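Local atomic coordinates of importin subunit beta-1 (Saccharomyces cerevisiae, PDB entry 5OWU), a protein that carries proteins into the nucleus by associating with importin alpha, the adaptor that recognises the classical nuclear localization signal of the cargo. Residues 136-139 against 140-144; 671-674 against 675-678; 794-797 against 798-802. One frame throughout, in Å; residues are numbered along the deposited sequence.

Contact 1 of 3, residues 136-139 against 140-144; sequences MKIM and VDNTG
K137 and D141, one helical turn apart, form a salt bridge, with K137 NZ 2.9 Å from D141 OD2 on the syn lone pair of that oxygen. The lysine chain is bent at chi2 (-97°) and at chi4, which brings its end round to D141 OD2, with K137 CD 3.1 Å from that oxygen. The backbone bonds are those of a helix reaching its end: V140 N to M136 O and D141 N to K137 O are nearly straight at 167°, whereas N142 N to I138 O, at 2.8 Å, closes to 135°. M139 O takes T143 N at 3.2 Å and a weak second bond from N142 N, and T143 is the first residue to leave helical geometry. Van der Waals contacts reach the N142 amide: I138 CG2, alongside it, is 3.7 Å from N142 ND2, and M139 CE lies 4.0 Å from N142 ND2. N142 ND2 is hydrogen-bonded to S155 OG, and T143 OG1 to Q186 and the A183 carbonyl. This last turn of helix 133-142, in HEAT repeat 4, packs between three helices: M139 reaches L104 of helix 90-104 and S155 of helix 149-165, and V140 touches I182 of helix 177-188.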
# COMPACT_ATOMS: atom_id res chain seq x y z
N MET A 136 2.25 0.50 -36.59
CA MET A 136 1.80 1.83 -36.20
C MET A 136 1.12 2.55 -37.36
O MET A 136 0.18 3.33 -37.14
CB MET A 136 2.97 2.65 -35.67
CG MET A 136 3.33 2.31 -34.24
SD MET A 136 1.91 2.43 -33.14
CE MET A 136 1.80 0.77 -32.51
N LYS A 137 1.55 2.29 -38.59
CA LYS A 137 0.81 2.77 -39.75
C LYS A 137 -0.59 2.16 -39.78
O LYS A 137 -1.57 2.86 -40.06
CB LYS A 137 1.58 2.45 -41.03
CG LYS A 137 1.15 3.23 -42.26
CD LYS A 137 0.19 2.43 -43.12
CE LYS A 137 0.04 3.05 -44.50
NZ LYS A 137 -0.48 4.44 -44.44
N ILE A 138 -0.70 0.87 -39.47
CA ILE A 138 -2.02 0.24 -39.44
C ILE A 138 -2.88 0.86 -38.34
O ILE A 138 -4.08 1.08 -38.53
CB ILE A 138 -1.89 -1.29 -39.26
CG1 ILE A 138 -1.30 -1.94 -40.51
CG2 ILE A 138 -3.25 -1.91 -38.96
CD1 ILE A 138 -1.00 -3.44 -40.40
N MET A 139 -2.29 1.15 -37.18
CA MET A 139 -3.07 1.71 -36.08
C MET A 139 -3.55 3.12 -36.42
O MET A 139 -4.72 3.45 -36.20
CB MET A 139 -2.25 1.73 -34.79
CG MET A 139 -1.88 0.35 -34.21
SD MET A 139 -3.26 -0.64 -33.59
CE MET A 139 -3.58 -1.69 -35.00
N VAL A 140 -2.67 3.95 -36.98
CA VAL A 140 -3.06 5.30 -37.36
C VAL A 140 -4.17 5.25 -38.40
O VAL A 140 -5.17 5.97 -38.30
CB VAL A 140 -1.85 6.10 -37.86
CG1 VAL A 140 -2.28 7.44 -38.50
CG2 VAL A 140 -0.89 6.35 -36.71
N ASP A 141 -4.02 4.40 -39.42
CA ASP A 141 -5.08 4.29 -40.42
C ASP A 141 -6.37 3.74 -39.82
O ASP A 141 -7.46 4.15 -40.22
CB ASP A 141 -4.61 3.41 -41.59
CG ASP A 141 -3.51 4.06 -42.40
OD1 ASP A 141 -3.36 5.30 -42.33
OD2 ASP A 141 -2.79 3.33 -43.11
N ASN A 142 -6.26 2.85 -38.83
CA ASN A 142 -7.43 2.16 -38.27
C ASN A 142 -8.31 3.05 -37.40
O ASN A 142 -9.49 2.74 -37.22
CB ASN A 142 -6.98 0.96 -37.43
CG ASN A 142 -6.77 -0.29 -38.26
OD1 ASN A 142 -6.74 -0.22 -39.48
ND2 ASN A 142 -6.63 -1.43 -37.60
N THR A 143 -7.77 4.12 -36.83
CA THR A 143 -8.60 5.06 -36.09
C THR A 143 -8.93 6.29 -36.92
O THR A 143 -9.44 7.28 -36.37
CB THR A 143 -7.92 5.46 -34.77
OG1 THR A 143 -6.73 6.21 -35.03
CG2 THR A 143 -7.56 4.21 -33.97
N GLY A 144 -8.65 6.25 -38.22
CA GLY A 144 -9.06 7.33 -39.10
C GLY A 144 -10.57 7.50 -39.13
O GLY A 144 -11.34 6.58 -38.84

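Contact 2 of 3, residues 671-674 against 675-678; sequences EEDF and RRYS
D673 and R676 lie side by side and point the same way, their carboxylate and guanidinium planes turned 41° apart. The salt bridge between them is long, 3.5 Å from D673 OD2 to R676 NH2, and D673 CB sits over one guanidinium face, toward its rim. R676 reaches this place by an unusual start: with chi1 at 72° its CG stands between the backbone N and the carbonyl carbon, only 3.3 Å from D673 O. The same CG rests over the centre of the Y677 ring, 3.5 Å above its plane, a CH-pi type of approach, and the bend at chi3 turns the guanidinium so that Y677 OH lies in plane at its edge, weakly bonded by NH1. F674 goes the other way. Its CG is anti to the backbone N (chi1 -177°), which places the ring among I709 and I713 of helix 698-713 and I666 of helix 655-669, with CE2 3.9 Å from S678 CB. S678 turns its OG back onto R675 O at 2.7 Å, in the carbonyl plane on a lone pair, so that this oxygen accepts both OG and N of S678. R675 NE forms a salt bridge with D716 OD2, and E672 OE1 one with K631 NZ. In the backbone, R675 N bonds E672 O at 3.1 Å and Y677 N bonds F674 O at 2.9 Å. Such i to i+3 bonds make a 3-10-like turn, here the short link between helix 655-669 and helix 675-689, the latter being where HEAT repeat 16 begins.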
# COMPACT_ATOMS: atom_id res chain seq x y z
N GLU A 671 17.62 -17.54 27.47
CA GLU A 671 19.03 -17.26 27.78
C GLU A 671 19.84 -18.53 27.51
O GLU A 671 19.69 -19.14 26.44
CB GLU A 671 19.13 -16.70 29.19
CG GLU A 671 18.25 -15.49 29.44
CD GLU A 671 18.62 -14.74 30.71
OE1 GLU A 671 19.83 -14.48 30.92
OE2 GLU A 671 17.71 -14.41 31.50
N GLU A 672 20.68 -18.98 28.46
CA GLU A 672 21.57 -20.11 28.21
C GLU A 672 20.81 -21.33 27.72
O GLU A 672 21.26 -22.04 26.80
CB GLU A 672 22.34 -20.46 29.50
CG GLU A 672 22.92 -19.26 30.25
CD GLU A 672 21.97 -18.67 31.29
OE1 GLU A 672 20.88 -19.24 31.50
OE2 GLU A 672 22.33 -17.64 31.90
N ASP A 673 19.63 -21.58 28.29
CA ASP A 673 18.86 -22.76 27.95
C ASP A 673 18.43 -22.81 26.49
O ASP A 673 17.98 -23.87 26.05
CB ASP A 673 17.63 -22.86 28.85
CG ASP A 673 17.98 -23.25 30.29
OD1 ASP A 673 19.17 -23.15 30.67
OD2 ASP A 673 17.06 -23.64 31.04
N PHE A 674 18.56 -21.73 25.71
CA PHE A 674 18.17 -21.84 24.31
C PHE A 674 19.17 -22.67 23.51
O PHE A 674 18.79 -23.31 22.51
CB PHE A 674 18.04 -20.47 23.64
CG PHE A 674 17.58 -20.56 22.21
CD1 PHE A 674 16.27 -20.91 21.91
CD2 PHE A 674 18.47 -20.36 21.17
CE1 PHE A 674 15.84 -21.02 20.60
CE2 PHE A 674 18.05 -20.48 19.85
CZ PHE A 674 16.73 -20.81 19.57
N ARG A 675 20.44 -22.69 23.92
CA ARG A 675 21.45 -23.36 23.11
C ARG A 675 21.08 -24.82 22.82
O ARG A 675 21.21 -25.29 21.69
CB ARG A 675 22.80 -23.26 23.81
CG ARG A 675 23.38 -21.84 23.75
CD ARG A 675 24.54 -21.62 24.70
NE ARG A 675 25.75 -22.30 24.26
CZ ARG A 675 26.92 -22.24 24.89
NH1 ARG A 675 27.05 -21.51 26.00
NH2 ARG A 675 27.97 -22.90 24.42
N ARG A 676 20.53 -25.51 23.82
CA ARG A 676 20.21 -26.93 23.67
C ARG A 676 19.16 -27.20 22.60
O ARG A 676 19.01 -28.35 22.17
CB ARG A 676 19.76 -27.51 25.02
CG ARG A 676 18.37 -27.07 25.50
CD ARG A 676 17.90 -27.89 26.72
NE ARG A 676 18.55 -27.47 27.96
CZ ARG A 676 17.92 -26.98 29.04
NH1 ARG A 676 16.60 -26.85 29.07
NH2 ARG A 676 18.63 -26.63 30.10
N TYR A 677 18.41 -26.18 22.16
CA TYR A 677 17.44 -26.35 21.08
C TYR A 677 17.90 -25.77 19.75
O TYR A 677 17.30 -26.09 18.71
CB TYR A 677 16.09 -25.71 21.47
CG TYR A 677 15.60 -26.11 22.85
CD1 TYR A 677 15.10 -27.38 23.08
CD2 TYR A 677 15.64 -25.22 23.91
CE1 TYR A 677 14.64 -27.75 24.34
CE2 TYR A 677 15.19 -25.58 25.17
CZ TYR A 677 14.69 -26.85 25.37
OH TYR A 677 14.23 -27.22 26.62
N SER A 678 18.98 -24.98 19.75
CA SER A 678 19.29 -24.16 18.58
C SER A 678 19.49 -25.02 17.33
O SER A 678 18.93 -24.73 16.27
CB SER A 678 20.53 -23.30 18.86
OG SER A 678 21.62 -24.11 19.27

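Contact 3 of 3, residues 794-797 against 798-802; sequences SEDA and TSRAA
The first turn of helix 796-812, in HEAT repeat 18, begins here, with E795 at the N-cap position and D796 paired with R800 one turn on. E795 O receives S799 N at 3.0 Å in a nearly straight bond, followed by R800 N on D796 O and A801 N on A797 O, both 2.9 Å. The side chain of E795 meets the helix through its CB, 3.5 Å from T798 OG1. D796 and R800 cross obliquely, their flat ends turned 71° apart. R800 NH1 stands 3.0 Å from D796 OD2, which lies at the guanidinium edge near its plane; as a hydrogen bond this is weak, its angle only 122°, so the attraction is probably more ionic than directional. A chain extended through chi2 and bent at chi3 (61°) brings the guanidinium back over A797, whose CA lies 4.0 Å above one face. T844 OG1 is bonded to both D796 OD1 and R800 NH1, and S841 OG to D796 OD2. Replacing R800 with a leucine would probably leave D796 without its cationic mate, and T844 OG1 without its R800 partner. D796 places its negative charge at the positive end of the helix dipole, which is likely to be favourable, and R800 probably offsets that charge while joining this turn to helix 842-860 through T844.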
# COMPACT_ATOMS: atom_id res chain seq x y z
N SER A 794 15.85 6.50 5.61
CA SER A 794 14.93 7.46 6.22
C SER A 794 14.26 6.89 7.47
O SER A 794 13.72 7.66 8.27
CB SER A 794 13.86 7.90 5.21
OG SER A 794 12.99 6.83 4.88
N GLU A 795 14.27 5.57 7.65
CA GLU A 795 13.72 4.95 8.86
C GLU A 795 14.74 5.04 9.99
O GLU A 795 15.85 4.52 9.87
CB GLU A 795 13.34 3.50 8.60
CG GLU A 795 12.12 3.31 7.72
CD GLU A 795 10.82 3.67 8.42
OE1 GLU A 795 10.75 3.55 9.66
OE2 GLU A 795 9.86 4.06 7.73
N ASP A 796 14.35 5.69 11.08
CA ASP A 796 15.26 5.92 12.20
C ASP A 796 15.91 4.63 12.68
O ASP A 796 17.13 4.57 12.88
CB ASP A 796 14.50 6.60 13.34
CG ASP A 796 15.41 7.02 14.47
OD1 ASP A 796 16.39 7.77 14.21
OD2 ASP A 796 15.17 6.61 15.62
N ALA A 797 15.11 3.57 12.88
CA ALA A 797 15.65 2.32 13.42
C ALA A 797 16.59 1.64 12.44
O ALA A 797 17.61 1.07 12.84
CB ALA A 797 14.51 1.37 13.80
N THR A 798 16.26 1.69 11.15
CA THR A 798 17.13 1.10 10.13
C THR A 798 18.49 1.79 10.11
O THR A 798 19.54 1.13 10.13
CB THR A 798 16.46 1.19 8.76
OG1 THR A 798 15.19 0.52 8.80
CG2 THR A 798 17.34 0.56 7.67
N SER A 799 18.50 3.12 10.09
CA SER A 799 19.77 3.84 10.07
C SER A 799 20.53 3.64 11.37
O SER A 799 21.77 3.54 11.35
CB SER A 799 19.53 5.33 9.81
OG SER A 799 19.58 5.60 8.42
N ARG A 800 19.83 3.59 12.50
CA ARG A 800 20.51 3.34 13.76
C ARG A 800 21.21 1.98 13.74
O ARG A 800 22.37 1.86 14.15
CB ARG A 800 19.53 3.40 14.94
CG ARG A 800 20.21 3.19 16.29
CD ARG A 800 19.33 3.55 17.46
NE ARG A 800 18.11 2.75 17.52
CZ ARG A 800 16.87 3.21 17.37
NH1 ARG A 800 16.64 4.49 17.14
NH2 ARG A 800 15.84 2.37 17.45
N ALA A 801 20.53 0.96 13.24
CA ALA A 801 21.15 -0.36 13.19
C ALA A 801 22.32 -0.39 12.21
O ALA A 801 23.37 -0.97 12.51
CB ALA A 801 20.11 -1.42 12.83
N ALA A 802 22.17 0.23 11.04
CA ALA A 802 23.22 0.16 10.02
C ALA A 802 24.48 0.91 10.46
O ALA A 802 25.61 0.39 10.36
CB ALA A 802 22.70 0.71 8.70

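How the contacts relate
All three contacts are local and only partly buried: contact 1 has three buried residues and one exposed, contact 2 lies most at the surface with four exposed, and contact 3 has two of each. Contact 1 closes a helix, contact 3 begins one, and contact 2 is the turn leading into one. They share no elements: contacts 1 and 2 are about 72 Å apart between centres, contacts 2 and 3 about 29 Å. Each holds an acid-base pair, spaced four residues in contacts 1 and 3 but three in contact 2, where it is longest and joined by aromatic packing. Contact 3, nearest the chain's centre, ties its pair to the hydroxyls of S841 and, in helix 842-860, T844.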